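Local coordinates for protein putative dehydratase (PDB 2POZ) that is of unconfirmed function but probably acts as a lyase, perhaps a dehydratase, of the mandelate racemase branch of the enolase superfamily, at residues 156-161 with 200-205; 314-319 with 366-371. One frame throughout, in Å; residues are numbered along the deposited sequence.

Contact 1: 156-161 with 200-205; sequences LKFYPL and IELMVD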
ATOM      1  N   LEU A 156     -13.725 -13.825  33.832  1.00 11.86           N
ATOM      2  CA  LEU A 156     -12.701 -14.851  33.970  1.00 12.96           C
ATOM      3  C   LEU A 156     -11.887 -15.024  32.692  1.00 13.69           C
ATOM      4  O   LEU A 156     -12.440 -15.008  31.589  1.00 12.06           O
ATOM      5  CB  LEU A 156     -13.358 -16.201  34.295  1.00 13.05           C
ATOM      6  CG  LEU A 156     -14.330 -16.314  35.470  1.00 13.10           C
ATOM      7  CD1 LEU A 156     -15.041 -17.664  35.390  1.00 14.12           C
ATOM      8  CD2 LEU A 156     -13.590 -16.169  36.794  1.00 11.73           C
ATOM      9  N   LYS A 157     -10.576 -15.185  32.840  1.00 11.90           N
ATOM     10  CA  LYS A 157      -9.716 -15.431  31.686  1.00 11.48           C
ATOM     11  C   LYS A 157      -9.101 -16.812  31.846  1.00 11.05           C
ATOM     12  O   LYS A 157      -8.757 -17.217  32.959  1.00 11.51           O
ATOM     13  CB  LYS A 157      -8.583 -14.399  31.570  1.00  9.71           C
ATOM     14  CG  LYS A 157      -7.793 -14.579  30.263  1.00 13.01           C
ATOM     15  CD  LYS A 157      -6.795 -13.453  29.984  1.00 10.47           C
ATOM     16  CE  LYS A 157      -5.446 -13.706  30.628  1.00 10.14           C
ATOM     17  NZ  LYS A 157      -4.518 -12.552  30.380  1.00 13.96           N
ATOM     18  N   PHE A 158      -8.958 -17.538  30.740  1.00 12.52           N
ATOM     19  CA  PHE A 158      -8.361 -18.866  30.803  1.00 13.21           C
ATOM     20  C   PHE A 158      -7.739 -19.298  29.481  1.00 13.59           C
ATOM     21  O   PHE A 158      -8.105 -18.811  28.414  1.00 13.28           O
ATOM     22  CB  PHE A 158      -9.402 -19.899  31.272  1.00 13.00           C
ATOM     23  CG  PHE A 158     -10.602 -20.014  30.373  1.00 12.13           C
ATOM     24  CD1 PHE A 158     -10.779 -21.134  29.571  1.00 12.79           C
ATOM     25  CD2 PHE A 158     -11.564 -19.005  30.338  1.00 11.54           C
ATOM     26  CE1 PHE A 158     -11.899 -21.255  28.741  1.00 14.08           C
ATOM     27  CE2 PHE A 158     -12.685 -19.115  29.513  1.00 13.59           C
ATOM     28  CZ  PHE A 158     -12.853 -20.246  28.713  1.00 12.11           C
ATOM     29  N   TYR A 159      -6.777 -20.210  29.585  1.00 16.09           N
ATOM     30  CA  TYR A 159      -6.049 -20.766  28.446  1.00 14.92           C
ATOM     31  C   TYR A 159      -6.656 -22.152  28.222  1.00 15.71           C
ATOM     32  O   TYR A 159      -6.484 -23.048  29.045  1.00 19.48           O
ATOM     33  CB  TYR A 159      -4.563 -20.866  28.819  1.00 14.33           C
ATOM     34  CG  TYR A 159      -3.671 -21.504  27.780  1.00 16.13           C
ATOM     35  CD1 TYR A 159      -3.415 -20.871  26.558  1.00 14.49           C
ATOM     36  CD2 TYR A 159      -3.061 -22.737  28.026  1.00 16.22           C
ATOM     37  CE1 TYR A 159      -2.568 -21.447  25.608  1.00 13.68           C
ATOM     38  CE2 TYR A 159      -2.211 -23.324  27.085  1.00 15.94           C
ATOM     39  CZ  TYR A 159      -1.968 -22.670  25.880  1.00 13.96           C
ATOM     40  OH  TYR A 159      -1.108 -23.232  24.970  1.00 12.86           O
ATOM     41  N   PRO A 160      -7.374 -22.347  27.106  1.00 15.22           N
ATOM     42  CA  PRO A 160      -8.002 -23.642  26.827  1.00 12.72           C
ATOM     43  C   PRO A 160      -7.212 -24.624  25.975  1.00 13.24           C
ATOM     44  O   PRO A 160      -7.716 -25.702  25.647  1.00 12.03           O
ATOM     45  CB  PRO A 160      -9.285 -23.232  26.130  1.00 15.95           C
ATOM     46  CG  PRO A 160      -8.783 -22.131  25.220  1.00 13.45           C
ATOM     47  CD  PRO A 160      -7.845 -21.327  26.147  1.00 14.88           C
ATOM     48  N   LEU A 161      -5.978 -24.276  25.626  1.00 13.30           N
ATOM     49  CA  LEU A 161      -5.179 -25.138  24.763  1.00 12.85           C
ATOM     50  C   LEU A 161      -4.124 -26.015  25.446  1.00 14.41           C
ATOM     51  O   LEU A 161      -3.315 -26.643  24.764  1.00 12.66           O
ATOM     52  CB  LEU A 161      -4.507 -24.275  23.675  1.00 12.60           C
ATOM     53  CG  LEU A 161      -5.395 -23.283  22.905  1.00 10.57           C
ATOM     54  CD1 LEU A 161      -4.556 -22.506  21.874  1.00  8.51           C
ATOM     55  CD2 LEU A 161      -6.539 -24.041  22.208  1.00 10.74           C
ATOM     56  N   ILE A 200     -21.433 -13.892  32.982  1.00 22.13           N
ATOM     57  CA  ILE A 200     -20.006 -13.756  33.231  1.00 19.92           C
ATOM     58  C   ILE A 200     -19.225 -13.470  31.949  1.00 18.68           C
ATOM     59  O   ILE A 200     -19.437 -14.115  30.922  1.00 18.13           O
ATOM     60  CB  ILE A 200     -19.441 -15.032  33.901  1.00 18.47           C
ATOM     61  CG1 ILE A 200     -20.123 -15.253  35.255  1.00 17.53           C
ATOM     62  CG2 ILE A 200     -17.927 -14.917  34.066  1.00 16.72           C
ATOM     63  CD1 ILE A 200     -19.890 -14.138  36.272  1.00 17.96           C
ATOM     64  N   GLU A 201     -18.333 -12.488  32.010  1.00 18.02           N
ATOM     65  CA  GLU A 201     -17.519 -12.142  30.854  1.00 18.66           C
ATOM     66  C   GLU A 201     -16.372 -13.143  30.794  1.00 17.27           C
ATOM     67  O   GLU A 201     -15.714 -13.409  31.796  1.00 17.02           O
ATOM     68  CB  GLU A 201     -16.962 -10.721  30.989  1.00 20.80           C
ATOM     69  CG  GLU A 201     -18.021  -9.675  31.286  1.00 27.12           C
ATOM     70  CD  GLU A 201     -17.467  -8.261  31.323  1.00 30.50           C
ATOM     71  OE1 GLU A 201     -16.409  -8.041  31.958  1.00 31.44           O
ATOM     72  OE2 GLU A 201     -18.101  -7.363  30.727  1.00 33.79           O
ATOM     73  N   LEU A 202     -16.138 -13.707  29.619  1.00 17.28           N
ATOM     74  CA  LEU A 202     -15.072 -14.678  29.462  1.00 15.41           C
ATOM     75  C   LEU A 202     -14.000 -14.196  28.491  1.00 15.74           C
ATOM     76  O   LEU A 202     -14.302 -13.727  27.395  1.00 14.73           O
ATOM     77  CB  LEU A 202     -15.644 -16.008  28.968  1.00 15.13           C
ATOM     78  CG  LEU A 202     -16.693 -16.660  29.875  1.00 15.19           C
ATOM     79  CD1 LEU A 202     -17.158 -17.967  29.246  1.00 15.42           C
ATOM     80  CD2 LEU A 202     -16.106 -16.905  31.256  1.00 15.54           C
HETATM   81  N   MSE A 203     -12.748 -14.304  28.908  1.00 13.80           N
HETATM   82  CA  MSE A 203     -11.636 -13.919  28.054  1.00 15.73           C
HETATM   83  C   MSE A 203     -10.875 -15.201  27.737  1.00 13.34           C
HETATM   84  O   MSE A 203     -10.573 -15.993  28.628  1.00 12.57           O
HETATM   85  CB  MSE A 203     -10.705 -12.926  28.760  1.00 18.77           C
HETATM   86  CG  MSE A 203     -11.284 -11.531  28.974  1.00 27.80           C
HETATM   87 SE   MSE A 203     -12.720 -11.443  30.297  1.00 41.77          SE
HETATM   88  CE  MSE A 203     -12.812  -9.507  30.497  1.00 33.41           C
ATOM     89  N   VAL A 204     -10.584 -15.415  26.464  1.00 12.79           N
ATOM     90  CA  VAL A 204      -9.860 -16.603  26.052  1.00 12.99           C
ATOM     91  C   VAL A 204      -8.437 -16.239  25.626  1.00 14.03           C
ATOM     92  O   VAL A 204      -8.228 -15.516  24.646  1.00 14.45           O
ATOM     93  CB  VAL A 204     -10.588 -17.313  24.883  1.00 12.54           C
ATOM     94  CG1 VAL A 204      -9.708 -18.400  24.295  1.00 13.14           C
ATOM     95  CG2 VAL A 204     -11.890 -17.924  25.388  1.00 15.50           C
ATOM     96  N   ASP A 205      -7.462 -16.733  26.381  1.00 13.80           N
ATOM     97  CA  ASP A 205      -6.053 -16.497  26.081  1.00 13.32           C
ATOM     98  C   ASP A 205      -5.524 -17.701  25.301  1.00 12.67           C
ATOM     99  O   ASP A 205      -5.582 -18.836  25.787  1.00 11.68           O
ATOM    100  CB  ASP A 205      -5.266 -16.306  27.385  1.00 13.73           C
ATOM    101  CG  ASP A 205      -3.754 -16.228  27.163  1.00 16.53           C
ATOM    102  OD1 ASP A 205      -3.310 -15.908  26.038  1.00 15.43           O
ATOM    103  OD2 ASP A 205      -3.009 -16.483  28.128  1.00 14.82           O
TER

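Contact 2: 314-319 with 366-371; sequences IETATL and LGAVLI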
ATOM      1  N   ILE A 314       4.399  -5.790  42.423  1.00 13.57           N
ATOM      2  CA  ILE A 314       4.049  -5.379  41.064  1.00 13.67           C
ATOM      3  C   ILE A 314       2.549  -5.147  40.888  1.00 13.58           C
ATOM      4  O   ILE A 314       2.142  -4.325  40.073  1.00 14.06           O
ATOM      5  CB  ILE A 314       4.553  -6.381  39.997  1.00 12.47           C
ATOM      6  CG1 ILE A 314       4.422  -5.741  38.610  1.00 13.82           C
ATOM      7  CG2 ILE A 314       3.760  -7.672  40.053  1.00 11.23           C
ATOM      8  CD1 ILE A 314       5.386  -6.310  37.579  1.00 14.74           C
ATOM      9  N   GLU A 315       1.727  -5.849  41.658  1.00 15.09           N
ATOM     10  CA  GLU A 315       0.281  -5.654  41.564  1.00 17.94           C
ATOM     11  C   GLU A 315      -0.072  -4.260  42.086  1.00 16.52           C
ATOM     12  O   GLU A 315      -0.868  -3.537  41.487  1.00 14.37           O
ATOM     13  CB  GLU A 315      -0.475  -6.701  42.392  1.00 20.51           C
ATOM     14  CG  GLU A 315      -0.348  -8.124  41.887  1.00 28.34           C
ATOM     15  CD  GLU A 315      -1.112  -9.118  42.747  1.00 32.19           C
ATOM     16  OE1 GLU A 315      -2.312  -8.867  43.010  1.00 34.74           O
ATOM     17  OE2 GLU A 315      -0.517 -10.145  43.154  1.00 30.29           O
ATOM     18  N   THR A 316       0.529  -3.884  43.210  1.00 15.72           N
ATOM     19  CA  THR A 316       0.267  -2.579  43.801  1.00 15.38           C
ATOM     20  C   THR A 316       0.798  -1.466  42.902  1.00 14.99           C
ATOM     21  O   THR A 316       0.149  -0.435  42.726  1.00 14.52           O
ATOM     22  CB  THR A 316       0.906  -2.476  45.196  1.00 14.98           C
ATOM     23  OG1 THR A 316       0.348  -3.489  46.036  1.00 17.46           O
ATOM     24  CG2 THR A 316       0.643  -1.109  45.815  1.00 17.10           C
ATOM     25  N   ALA A 317       1.978  -1.681  42.331  1.00 14.65           N
ATOM     26  CA  ALA A 317       2.574  -0.696  41.433  1.00 14.65           C
ATOM     27  C   ALA A 317       1.672  -0.491  40.215  1.00 14.36           C
ATOM     28  O   ALA A 317       1.510   0.627  39.723  1.00 14.97           O
ATOM     29  CB  ALA A 317       3.949  -1.166  40.988  1.00 14.07           C
ATOM     30  N   THR A 318       1.085  -1.578  39.730  1.00 15.35           N
ATOM     31  CA  THR A 318       0.200  -1.514  38.575  1.00 14.05           C
ATOM     32  C   THR A 318      -1.021  -0.651  38.886  1.00 13.96           C
ATOM     33  O   THR A 318      -1.543   0.028  38.001  1.00 13.98           O
ATOM     34  CB  THR A 318      -0.242  -2.927  38.143  1.00 14.82           C
ATOM     35  OG1 THR A 318       0.904  -3.654  37.674  1.00 13.83           O
ATOM     36  CG2 THR A 318      -1.286  -2.855  37.027  1.00 15.41           C
ATOM     37  N   LEU A 319      -1.472  -0.666  40.141  1.00 12.72           N
ATOM     38  CA  LEU A 319      -2.627   0.149  40.531  1.00 13.88           C
ATOM     39  C   LEU A 319      -2.300   1.635  40.379  1.00 14.10           C
ATOM     40  O   LEU A 319      -3.184   2.447  40.114  1.00 13.71           O
ATOM     41  CB  LEU A 319      -3.050  -0.140  41.977  1.00 12.90           C
ATOM     42  CG  LEU A 319      -3.562  -1.549  42.283  1.00 13.28           C
ATOM     43  CD1 LEU A 319      -4.006  -1.617  43.741  1.00 16.23           C
ATOM     44  CD2 LEU A 319      -4.715  -1.902  41.353  1.00 14.58           C
ATOM     45  N   LEU A 366       4.835   4.153  45.605  1.00 14.22           N
ATOM     46  CA  LEU A 366       4.039   3.049  45.073  1.00 13.85           C
ATOM     47  C   LEU A 366       2.968   2.629  46.075  1.00 15.58           C
ATOM     48  O   LEU A 366       2.069   1.851  45.755  1.00 14.45           O
ATOM     49  CB  LEU A 366       4.941   1.863  44.735  1.00 11.90           C
ATOM     50  CG  LEU A 366       5.971   2.115  43.630  1.00 14.28           C
ATOM     51  CD1 LEU A 366       6.846   0.889  43.439  1.00 11.74           C
ATOM     52  CD2 LEU A 366       5.255   2.468  42.339  1.00 11.98           C
ATOM     53  N   GLY A 367       3.070   3.155  47.291  1.00 15.67           N
ATOM     54  CA  GLY A 367       2.103   2.820  48.321  1.00 19.06           C
ATOM     55  C   GLY A 367       2.296   1.406  48.831  1.00 20.11           C
ATOM     56  O   GLY A 367       1.369   0.804  49.368  1.00 21.06           O
ATOM     57  N   ALA A 368       3.511   0.890  48.675  1.00 20.46           N
ATOM     58  CA  ALA A 368       3.843  -0.460  49.093  1.00 21.96           C
ATOM     59  C   ALA A 368       5.049  -0.488  50.027  1.00 23.06           C
ATOM     60  O   ALA A 368       6.099   0.069  49.711  1.00 23.47           O
ATOM     61  CB  ALA A 368       4.123  -1.313  47.870  1.00 20.96           C
ATOM     62  N   VAL A 369       4.890  -1.137  51.174  1.00 22.23           N
ATOM     63  CA  VAL A 369       5.971  -1.248  52.150  1.00 22.02           C
ATOM     64  C   VAL A 369       6.432  -2.707  52.199  1.00 20.86           C
ATOM     65  O   VAL A 369       5.651  -3.605  52.519  1.00 16.75           O
ATOM     66  CB  VAL A 369       5.500  -0.823  53.564  1.00 24.93           C
ATOM     67  CG1 VAL A 369       6.682  -0.804  54.525  1.00 26.01           C
ATOM     68  CG2 VAL A 369       4.839   0.547  53.506  1.00 26.97           C
ATOM     69  N   LEU A 370       7.698  -2.934  51.870  1.00 20.02           N
ATOM     70  CA  LEU A 370       8.256  -4.277  51.864  1.00 21.97           C
ATOM     71  C   LEU A 370       8.434  -4.840  53.273  1.00 22.40           C
ATOM     72  O   LEU A 370       8.621  -4.095  54.236  1.00 22.41           O
ATOM     73  CB  LEU A 370       9.619  -4.279  51.168  1.00 21.78           C
ATOM     74  CG  LEU A 370       9.709  -3.965  49.675  1.00 25.02           C
ATOM     75  CD1 LEU A 370      11.169  -3.799  49.295  1.00 26.47           C
ATOM     76  CD2 LEU A 370       9.072  -5.079  48.858  1.00 25.09           C
ATOM     77  N   ILE A 371       8.352  -6.161  53.384  1.00 20.63           N
ATOM     78  CA  ILE A 371       8.568  -6.832  54.656  1.00 20.92           C
ATOM     79  C   ILE A 371       9.947  -7.430  54.451  1.00 20.57           C
ATOM     80  O   ILE A 371      10.089  -8.526  53.910  1.00 19.13           O
ATOM     81  CB  ILE A 371       7.544  -7.960  54.902  1.00 21.65           C
ATOM     82  CG1 ILE A 371       6.124  -7.390  54.873  1.00 21.42           C
ATOM     83  CG2 ILE A 371       7.815  -8.614  56.253  1.00 19.83           C
ATOM     84  CD1 ILE A 371       5.032  -8.421  55.140  1.00 23.42           C
TER

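Contact 1: 156-161 with 200-205
The Y159 ring turns its edge to the end of the neighbouring strand, bringing CD1 to 3.1 Å from D205 O, which lies near the ring plane, while L161 N stands over the centre of one face. The F158 ring has one partner at its edge, L202 CB, and two that approach it obliquely, V204 CG2 and M203 O. Its chi1 of 60° sets CG between the backbone N and the carbonyl carbon, which carries the ring across toward the 201-205 strand, CE2 nearest L202 CB at 4.3 Å. Together the two parallel strands and helix 179-196 between them form a beta-alpha-beta crossover of the TIM-type barrel domain of the enolase superfamily, and they illustrate how such a wall gains two different surfaces. L156, F158, L202 and V204 form the outer one, where the crossover helix lays V192 against both F158 and L202. P160 extends it past the end of the strand, its CD lying 3.9 Å from V204 CG1. K157 and M203, a selenomethionine, face the other way, into the barrel. Four backbone hydrogen bonds join the strands; M203 N to L156 O is the shortest at 2.8 Å, and F158 N uses M203 O in turn. At the last rung D205 N binds F158 O. K157 runs across M203 at about a right angle, CG 3.7 Å from M203 CB. Its chain bends at chi3 (87°), and the amine reaches beyond the pair to salt bridges with E231 and E332 and a hydrogen bond with Y127 OH. D205 directs OD1 to S207 N, and its OD2 remains 4.8 Å from K157 NZ, too far for the two charged atoms to touch.

Contact 2: 314-319 with 366-371
The helical backbone at T316 and A317 runs past a turn of irregular chain at 366-368, coming closest at A317 and L366, whose CA atoms are 5.4 Å apart, with no hydrogen bond between the two segments. G367 takes a positive phi of 73°, a value that favours glycine, and from A368 the chain is extended. On the helix side T316 contributes the larger share of the contact, through one methyl. Its chi1 of -60° sets OG1 beside the backbone N and leaves CG2 anti to it, where the methyl touches L366 O at 3.3 Å, with A368 CB 4.0 Å from the same CG2. The other branch, OG1, turns back along the helix to bond S312 O, which should hold the methyl in this rotation. Helix 312-324 follows strand 303-304 in the barrel domain of the enolase superfamily, and the 366-371 segment belongs to the closing part of the chain that leads back to the sheet of the N-terminal capping domain. L366 sits at that junction: its N is hydrogen-bonded to D102 OD1 on the long helix 87-108, whereas its O also accepts a weak bond from Q320 NE2, one turn further along the barrel helix. Beside this polar link, L366 points its side chain across the helix, CD2 resting 4.1 Å from A317 CB.

In the fold
Contact 1 and contact 2 lie on opposite sides of the chain's centre, their own centres 26 Å apart and their nearest atoms about 12 Å apart. Strand 331-333 relates them: H331 and H333 meet L319 and E315 of helix 312-324, whereas E332 between them pairs with K157 of contact 1. In this superfamily the active site lies at the C-terminal ends of the barrel strands. K157 and D205, near those ends and with E231 close by, lie where relatives hold catalytic and metal-binding groups, so contact 1 probably borders the active site. Contact 2 packs a barrel helix against the chain's closing loop, which is itself bonded to helix 87-108 through D102.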